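Local coordinates for protein aminotransferase class-III (Sphaerobacter thermophilus DSM 20745, PDB 6K8H) that belongs to the class-III aminotransferases, a family with the PLP-dependent aminotransferase fold, and carries a bound (5-hydroxy-4,6-dimethylpyridin-3-yl)methyl dihydrogen phosphate in its pocket, at residues L208-Q211 and H212-E215. Numbering follows the deposited sequence.
Sequences LIEQ and HRDE
At the C-terminal end of helix 202-211, where the chain turns into strand 216-221 of the seven-stranded mixed sheet, the side chains of His212 and Arg213 lie along the last helical turn. His212 is the first residue to leave helical geometry, yet its N still donates to Leu208 O at 3.1 Å, with a weak second bond to Ile209 O. Arg213 N adds another weak bond to Glu210 O, so the backbone bonds pass from i-4 to i-3 spacing as the chain leaves the helix. The imidazole lies beside the Gln211 side chain: CG of Gln211 sits over one ring face, 4.0 Å from the ring centroid, in a CH-pi contact. Gln211 has CG anti to its own N (chi1 175°), and its extended chain runs alongside the ring, with the amide and ring planes 9° apart. A water ties the two together, bonded to Gln211 OE1 and His212 NE2. Leu208 packs on Leu197 of strand 194-197, and Ile209 on Leu241 and Ile244 of helix 235-248. On another side of the turn Arg213, bent at chi3, runs alongside Glu210, carboxylate and guanidinium planes 84° apart, and Glu210 OE2 meets Arg213 NH1 in a long salt bridge of 3.5 Å.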
loop_
_atom_site.group_PDB
_atom_site.type_symbol
_atom_site.label_atom_id
_atom_site.label_comp_id
_atom_site.label_asym_id
_atom_site.label_seq_id
_atom_site.Cartn_x
_atom_site.Cartn_y
_atom_site.Cartn_z
ATOM N N LEU B 208 14.263 -29.035 1.861
ATOM C CA LEU B 208 13.619 -28.149 2.828
ATOM C C LEU B 208 12.096 -28.192 2.721
ATOM O O LEU B 208 11.401 -28.203 3.745
ATOM C CB LEU B 208 14.137 -26.725 2.652
ATOM C CG LEU B 208 15.485 -26.483 3.327
ATOM C CD1 LEU B 208 16.128 -25.210 2.783
ATOM C CD2 LEU B 208 15.317 -26.392 4.836
ATOM N N ILE B 209 11.558 -28.199 1.506
ATOM C CA ILE B 209 10.074 -28.270 1.371
ATOM C C ILE B 209 9.571 -29.608 1.935
ATOM O O ILE B 209 8.586 -29.604 2.676
ATOM C CB ILE B 209 9.648 -28.032 -0.086
ATOM C CG1 ILE B 209 9.876 -26.569 -0.473
ATOM C CG2 ILE B 209 8.207 -28.460 -0.291
ATOM C CD1 ILE B 209 9.813 -26.288 -1.940
ATOM N N GLU B 210 10.308 -30.681 1.666
ATOM C CA GLU B 210 9.912 -32.039 2.113
ATOM C C GLU B 210 9.842 -32.067 3.644
ATOM O O GLU B 210 8.862 -32.557 4.182
ATOM C CB GLU B 210 10.965 -33.018 1.600
ATOM C CG GLU B 210 10.367 -34.253 0.973
ATOM C CD GLU B 210 9.581 -35.032 1.995
ATOM O OE1 GLU B 210 9.821 -34.801 3.175
ATOM O OE2 GLU B 210 8.737 -35.856 1.609
ATOM N N GLN B 211 10.832 -31.456 4.282
ATOM C CA GLN B 211 11.001 -31.373 5.749
ATOM C C GLN B 211 9.843 -30.592 6.380
ATOM O O GLN B 211 9.442 -30.960 7.483
ATOM C CB GLN B 211 12.334 -30.681 6.022
ATOM C CG GLN B 211 12.608 -30.406 7.487
ATOM C CD GLN B 211 14.057 -30.073 7.743
ATOM O OE1 GLN B 211 14.418 -29.611 8.821
ATOM N NE2 GLN B 211 14.901 -30.336 6.760
ATOM N N HIS B 212 9.340 -29.566 5.690
ATOM C CA HIS B 212 8.331 -28.672 6.262
ATOM C C HIS B 212 6.981 -28.783 5.557
ATOM O O HIS B 212 6.177 -27.845 5.616
ATOM C CB HIS B 212 8.803 -27.215 6.218
ATOM C CG HIS B 212 10.062 -26.955 6.978
ATOM N ND1 HIS B 212 10.070 -26.643 8.320
ATOM C CD2 HIS B 212 11.358 -26.948 6.582
ATOM C CE1 HIS B 212 11.315 -26.448 8.717
ATOM N NE2 HIS B 212 12.116 -26.631 7.683
ATOM N N ARG B 213 6.717 -29.909 4.897
ATOM C CA ARG B 213 5.611 -29.986 3.952
ATOM C C ARG B 213 4.245 -29.819 4.615
ATOM O O ARG B 213 3.307 -29.337 3.973
ATOM C CB ARG B 213 5.658 -31.315 3.218
ATOM C CG ARG B 213 5.659 -32.508 4.156
ATOM C CD ARG B 213 5.767 -33.809 3.386
ATOM N NE ARG B 213 4.500 -34.156 2.753
ATOM C CZ ARG B 213 4.281 -35.287 2.085
ATOM N NH1 ARG B 213 5.255 -36.183 1.951
ATOM N NH2 ARG B 213 3.095 -35.512 1.538
ATOM N N ASP B 214 4.102 -30.181 5.894
ATOM C CA ASP B 214 2.777 -30.117 6.500
ATOM C C ASP B 214 2.446 -28.733 7.014
ATOM O O ASP B 214 1.263 -28.405 7.197
ATOM C CB ASP B 214 2.687 -31.095 7.661
ATOM C CG ASP B 214 2.617 -32.536 7.194
ATOM O OD1 ASP B 214 2.186 -32.749 6.036
ATOM O OD2 ASP B 214 2.989 -33.443 7.964
ATOM N N GLU B 215 3.471 -27.887 7.211
ATOM C CA GLU B 215 3.276 -26.513 7.764
ATOM C C GLU B 215 3.374 -25.402 6.700
ATOM O O GLU B 215 3.145 -24.234 7.056
ATOM C CB GLU B 215 4.370 -26.190 8.790
ATOM C CG GLU B 215 4.936 -27.386 9.535
ATOM C CD GLU B 215 6.301 -27.177 10.176
ATOM O OE1 GLU B 215 6.626 -26.028 10.524
ATOM O OE2 GLU B 215 7.043 -28.168 10.318
HETATM O O HOH W 1 6.086 -31.095 7.625
HETATM O O HOH W 2 14.952 -26.867 8.461
#